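Local coordinates for protein phytase (PDB 3ZHC) that belongs to branch 2 of the histidine phosphatase superfamily, with an alpha/beta domain built on a mixed sheet and a largely helical region, at residues K91-N96 with P315-F320; G230-S235 with L268-A273. The protein carries 2 engineered substitutions. One frame throughout, in Å; residues are numbered along the deposited sequence.

Contact 1. Residues K91-N96 with P315-F320; sequences KGLLNN and PVSLLF
L93 and S317 come together where a loop meets the start of a strand, with L93 CA and S317 CA 6.4 Å apart. Helix 71-90 has just ended in a Schellman motif, in which G92 takes positive phi (82°) and turns the chain into the irregular run that carries L93 and L94. Opposite, P315, entered through a cis peptide bond, leads to S317 and into strand 318-323.

On the loop side L93 does most of the touching. Its CG lies anti to the backbone N (chi1 -176°), which carries the branch point toward S317, and chi2 sets both methyls near it: CD1 and CD2 each stand 3.6 Å from S317 O, and CD1 is also 3.8 Å from S317 CB. The branched end thus covers both the carbonyl oxygen and the beta carbon of the serine. S317 CB in turn points toward the loop and lies 3.9 Å from L93 O. L94 adds a looser touch, its CD2 4.3 Å from S317 CB. F88 of helix 71-90 meets both leucines, while V33 flanks L93 and V105 flanks L94.

No hydrogen bond joins the two segments. S317 is instead tied by its backbone to V33 of strand 28-38, and L318 pairs with Q104 and A106. The contact therefore rests on van der Waals packing of leucine methyls against a buried serine and its backbone, joining the loop to the N-terminal end of an inner strand without adding a polar link.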
loop_
_atom_site.group_PDB
_atom_site.type_symbol
_atom_site.label_atom_id
_atom_site.label_comp_id
_atom_site.label_asym_id
_atom_site.label_seq_id
_atom_site.Cartn_x
_atom_site.Cartn_y
_atom_site.Cartn_z
ATOM N N LYS B 91 4.352 -32.418 -3.875
ATOM C CA LYS B 91 3.414 -32.328 -5.009
ATOM C C LYS B 91 3.745 -33.322 -6.135
ATOM O O LYS B 91 3.023 -33.373 -7.122
ATOM C CB LYS B 91 3.388 -30.896 -5.585
ATOM C CG LYS B 91 3.087 -29.777 -4.573
ATOM C CD LYS B 91 1.742 -29.908 -3.934
ATOM C CE LYS B 91 1.525 -28.814 -2.907
ATOM N NZ LYS B 91 0.323 -29.083 -2.093
ATOM N N GLY B 92 4.826 -34.100 -5.987
ATOM C CA GLY B 92 5.230 -35.099 -6.988
ATOM C C GLY B 92 6.024 -34.602 -8.196
ATOM O O GLY B 92 6.268 -35.380 -9.119
ATOM N N LEU B 93 6.428 -33.317 -8.205
ATOM C CA LEU B 93 7.214 -32.747 -9.327
ATOM C C LEU B 93 8.576 -33.418 -9.436
ATOM O O LEU B 93 9.018 -33.762 -10.532
ATOM C CB LEU B 93 7.391 -31.235 -9.153
ATOM C CG LEU B 93 8.114 -30.471 -10.274
ATOM C CD1 LEU B 93 7.266 -30.468 -11.529
ATOM C CD2 LEU B 93 8.430 -29.061 -9.845
ATOM N N LEU B 94 9.228 -33.586 -8.283
ATOM C CA LEU B 94 10.495 -34.300 -8.157
ATOM C C LEU B 94 10.223 -35.535 -7.312
ATOM O O LEU B 94 9.504 -35.446 -6.309
ATOM C CB LEU B 94 11.550 -33.414 -7.482
ATOM C CG LEU B 94 11.850 -32.059 -8.147
ATOM C CD1 LEU B 94 12.747 -31.212 -7.264
ATOM C CD2 LEU B 94 12.472 -32.248 -9.523
ATOM N N ASN B 95 10.785 -36.689 -7.706
ATOM C CA ASN B 95 10.603 -37.948 -6.933
ATOM C C ASN B 95 11.308 -37.869 -5.578
ATOM O O ASN B 95 12.326 -37.184 -5.454
ATOM C CB ASN B 95 11.079 -39.186 -7.730
ATOM C CG ASN B 95 10.144 -39.530 -8.918
ATOM O OD1 ASN B 95 9.654 -38.637 -9.638
ATOM N ND2 ASN B 95 9.902 -40.821 -9.120
ATOM N N ASN B 96 10.758 -38.558 -4.565
ATOM C CA ASN B 96 11.328 -38.543 -3.198
ATOM C C ASN B 96 12.533 -39.499 -3.142
ATOM O O ASN B 96 12.461 -40.624 -2.613
ATOM C CB ASN B 96 10.246 -38.871 -2.129
ATOM C CG ASN B 96 10.628 -38.375 -0.700
ATOM O OD1 ASN B 96 11.766 -37.945 -0.443
ATOM N ND2 ASN B 96 9.659 -38.439 0.223
ATOM N N PRO B 315 11.913 -30.117 -22.391
ATOM C CA PRO B 315 11.452 -29.620 -21.101
ATOM C C PRO B 315 12.197 -30.220 -19.896
ATOM O O PRO B 315 12.895 -31.229 -20.013
ATOM C CB PRO B 315 9.993 -30.066 -21.072
ATOM C CG PRO B 315 10.014 -31.376 -21.775
ATOM C CD PRO B 315 11.030 -31.188 -22.893
ATOM N N VAL B 316 12.026 -29.559 -18.761
ATOM C CA VAL B 316 12.542 -29.995 -17.471
ATOM C C VAL B 316 11.450 -29.712 -16.461
ATOM O O VAL B 316 10.585 -28.861 -16.716
ATOM C CB VAL B 316 13.857 -29.267 -17.088
ATOM C CG1 VAL B 316 15.001 -29.634 -18.084
ATOM C CG2 VAL B 316 13.654 -27.758 -17.020
ATOM N N SER B 317 11.477 -30.412 -15.333
ATOM C CA SER B 317 10.463 -30.220 -14.277
ATOM C C SER B 317 10.655 -28.908 -13.526
ATOM O O SER B 317 9.681 -28.291 -13.108
ATOM C CB SER B 317 10.471 -31.392 -13.269
ATOM O OG SER B 317 10.232 -32.630 -13.918
ATOM N N LEU B 318 11.916 -28.506 -13.354
ATOM C CA LEU B 318 12.281 -27.265 -12.684
ATOM C C LEU B 318 13.413 -26.592 -13.437
ATOM O O LEU B 318 14.495 -27.154 -13.542
ATOM C CB LEU B 318 12.703 -27.545 -11.231
ATOM C CG LEU B 318 13.236 -26.379 -10.385
ATOM C CD1 LEU B 318 12.192 -25.278 -10.257
ATOM C CD2 LEU B 318 13.670 -26.876 -9.023
ATOM N N LEU B 319 13.141 -25.397 -13.970
ATOM C CA LEU B 319 14.142 -24.532 -14.589
ATOM C C LEU B 319 14.274 -23.348 -13.632
ATOM O O LEU B 319 13.316 -22.605 -13.450
ATOM C CB LEU B 319 13.707 -24.077 -15.985
ATOM C CG LEU B 319 14.590 -23.061 -16.733
ATOM C CD1 LEU B 319 15.961 -23.628 -17.052
ATOM C CD2 LEU B 319 13.905 -22.556 -18.026
ATOM N N PHE B 320 15.449 -23.188 -13.018
ATOM C CA PHE B 320 15.725 -22.086 -12.077
ATOM C C PHE B 320 16.622 -21.100 -12.787
ATOM O O PHE B 320 17.679 -21.484 -13.287
ATOM C CB PHE B 320 16.386 -22.632 -10.816
ATOM C CG PHE B 320 16.718 -21.580 -9.782
ATOM C CD1 PHE B 320 15.776 -21.206 -8.822
ATOM C CD2 PHE B 320 17.991 -20.959 -9.766
ATOM C CE1 PHE B 320 16.079 -20.228 -7.853
ATOM C CE2 PHE B 320 18.303 -19.973 -8.793
ATOM C CZ PHE B 320 17.350 -19.614 -7.841
#

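Contact 2. Residues G230-S235 with L268-A273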
loop_
_atom_site.group_PDB
_atom_site.type_symbol
_atom_site.label_atom_id
_atom_site.label_comp_id
_atom_site.label_asym_id
_atom_site.label_seq_id
_atom_site.Cartn_x
_atom_site.Cartn_y
_atom_site.Cartn_z
ATOM N N GLY B 230 19.931 11.756 -9.290
ATOM C CA GLY B 230 19.588 12.805 -8.311
ATOM C C GLY B 230 19.209 12.135 -7.008
ATOM O O GLY B 230 19.598 10.987 -6.758
ATOM N N ALA B 231 18.451 12.831 -6.179
ATOM C CA ALA B 231 18.000 12.270 -4.894
ATOM C C ALA B 231 17.235 10.948 -5.079
ATOM O O ALA B 231 17.309 10.086 -4.222
ATOM C CB ALA B 231 17.165 13.259 -4.142
ATOM N N TRP B 232 16.517 10.805 -6.199
ATOM C CA TRP B 232 15.793 9.542 -6.514
ATOM C C TRP B 232 16.714 8.297 -6.670
ATOM O O TRP B 232 16.517 7.303 -5.959
ATOM C CB TRP B 232 14.850 9.726 -7.734
ATOM C CG TRP B 232 13.553 10.254 -7.306
ATOM C CD1 TRP B 232 13.095 11.522 -7.430
ATOM C CD2 TRP B 232 12.537 9.519 -6.644
ATOM N NE1 TRP B 232 11.832 11.625 -6.887
ATOM C CE2 TRP B 232 11.469 10.403 -6.397
ATOM C CE3 TRP B 232 12.421 8.189 -6.233
ATOM C CZ2 TRP B 232 10.288 9.996 -5.756
ATOM C CZ3 TRP B 232 11.241 7.785 -5.595
ATOM C CH2 TRP B 232 10.199 8.687 -5.366
ATOM N N SER B 233 17.694 8.349 -7.569
ATOM C CA SER B 233 18.653 7.209 -7.732
ATOM C C SER B 233 19.442 6.934 -6.449
ATOM O O SER B 233 19.575 5.779 -6.045
ATOM C CB SER B 233 19.620 7.447 -8.894
ATOM O OG SER B 233 20.660 6.464 -8.914
ATOM N N LEU B 234 19.958 7.994 -5.821
ATOM C CA LEU B 234 20.723 7.864 -4.574
ATOM C C LEU B 234 19.892 7.156 -3.500
ATOM O O LEU B 234 20.334 6.162 -2.924
ATOM C CB LEU B 234 21.199 9.245 -4.060
ATOM C CG LEU B 234 22.046 9.282 -2.754
ATOM C CD1 LEU B 234 23.306 8.462 -2.909
ATOM C CD2 LEU B 234 22.371 10.744 -2.317
ATOM N N SER B 235 18.688 7.675 -3.249
ATOM C CA SER B 235 17.766 7.102 -2.237
ATOM C C SER B 235 17.432 5.639 -2.493
ATOM O O SER B 235 17.331 4.865 -1.553
ATOM C CB SER B 235 16.503 7.915 -2.178
ATOM O OG SER B 235 16.818 9.242 -1.749
ATOM N N LEU B 268 12.102 1.957 1.937
ATOM C CA LEU B 268 12.033 1.128 0.713
ATOM C C LEU B 268 10.947 1.561 -0.322
ATOM O O LEU B 268 10.994 1.098 -1.442
ATOM C CB LEU B 268 12.006 -0.365 1.086
ATOM C CG LEU B 268 13.500 -0.768 1.370
ATOM C CD1 LEU B 268 13.675 -1.645 2.547
ATOM C CD2 LEU B 268 14.149 -1.360 0.068
ATOM N N SER B 269 10.004 2.456 0.057
ATOM C CA SER B 269 9.041 3.006 -0.918
ATOM C C SER B 269 9.780 3.791 -2.011
ATOM O O SER B 269 9.335 3.831 -3.148
ATOM C CB SER B 269 8.004 3.905 -0.242
ATOM O OG SER B 269 7.116 3.135 0.533
ATOM N N LEU B 270 10.913 4.409 -1.635
ATOM C CA LEU B 270 11.736 5.174 -2.572
ATOM C C LEU B 270 12.394 4.253 -3.596
ATOM O O LEU B 270 12.347 4.528 -4.798
ATOM C CB LEU B 270 12.782 6.016 -1.810
ATOM C CG LEU B 270 12.162 7.084 -0.870
ATOM C CD1 LEU B 270 13.227 7.807 -0.005
ATOM C CD2 LEU B 270 11.336 8.082 -1.682
ATOM N N HIS B 271 12.988 3.163 -3.099
ATOM C CA HIS B 271 13.606 2.116 -3.921
ATOM C C HIS B 271 12.576 1.453 -4.851
ATOM O O HIS B 271 12.819 1.325 -6.069
ATOM C CB HIS B 271 14.301 1.064 -3.012
ATOM C CG HIS B 271 14.743 -0.173 -3.727
ATOM N ND1 HIS B 271 15.951 -0.267 -4.372
ATOM C CD2 HIS B 271 14.135 -1.368 -3.894
ATOM C CE1 HIS B 271 16.069 -1.465 -4.911
ATOM N NE2 HIS B 271 14.979 -2.154 -4.636
ATOM N N ASN B 272 11.446 1.041 -4.267
ATOM C CA ASN B 272 10.356 0.387 -5.012
ATOM C C ASN B 272 9.755 1.291 -6.067
ATOM O O ASN B 272 9.446 0.827 -7.134
ATOM C CB ASN B 272 9.252 -0.116 -4.066
ATOM C CG ASN B 272 9.696 -1.296 -3.212
ATOM O OD1 ASN B 272 10.425 -2.185 -3.665
ATOM N ND2 ASN B 272 9.247 -1.314 -1.969
ATOM N N ALA B 273 9.600 2.589 -5.744
ATOM C CA ALA B 273 9.093 3.589 -6.693
ATOM C C ALA B 273 10.073 3.883 -7.814
ATOM O O ALA B 273 9.650 4.120 -8.933
ATOM C CB ALA B 273 8.693 4.898 -5.963
#
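The indole of W232 meets L270 and A273 through the far end of its six-membered ring. W232 CZ3 lies 3.5 Å from L270 O, which sits in the ring plane at the edge, so the oxygen faces the ring's C-H rim. Beside it, W232 CH2 is 3.9 Å from L270 CD2, the two side chains crossing at about a right angle. A273 CB approaches W232 CZ3 obliquely, at 3.9 Å. The other L270 methyl serves a second partner: CD1 rests 3.9 Å from S235 CB. With CG anti to its carbonyl carbon (chi1 -63°), L270 spreads its two branches between the tryptophan and the serine one turn further on.

The serine hydroxyl turns back into its own helix. S235 OG donates to A231 O at 2.7 Å, and S235 N donates to the same oxygen from the opposite face of its carbonyl plane. A231 O is thus held by two donors, and the hydroxyl is spent within its own helix, while S235 meets L270 through its beta carbon. On the tryptophan, NE1 is hydrogen-bonded to T178 OG1, which fixes the indole's polar edge, while F185 meets the ring edge-to-face. F185 also touches S235 and L270, and Y177 borders both W232 and A273.

G230 occupies the N-cap position of helix 231-247. That helix meets helix 260-280 at -111° between the short segments, with their axes 8.9 Å apart at closest approach. Such steeply crossed helices, packed around a buried tryptophan with further helices alongside, form part of the helical region of this branch 2 histidine phosphatase fold.

Both contacts are buried, but they lie on opposite sides of the chain's centre, with their own centres about 38 Å apart and nearest atoms about 18 Å apart. Contact 1 belongs to the sheet-containing part, joining the loop after helix 71-90 to strand 318-323; contact 2 joins two helices, 231-247 and 260-280, and shares no element with it. Along the chain, contact 2 is nested within the span closed by contact 1. Neither has a hydrogen bond across its segments. Leucine methyls meet a serine and its backbone in the first, whereas an indole and a leucine lead the second, the more extensive by buried surface, with a serine beta carbon and a smaller share from an alanine.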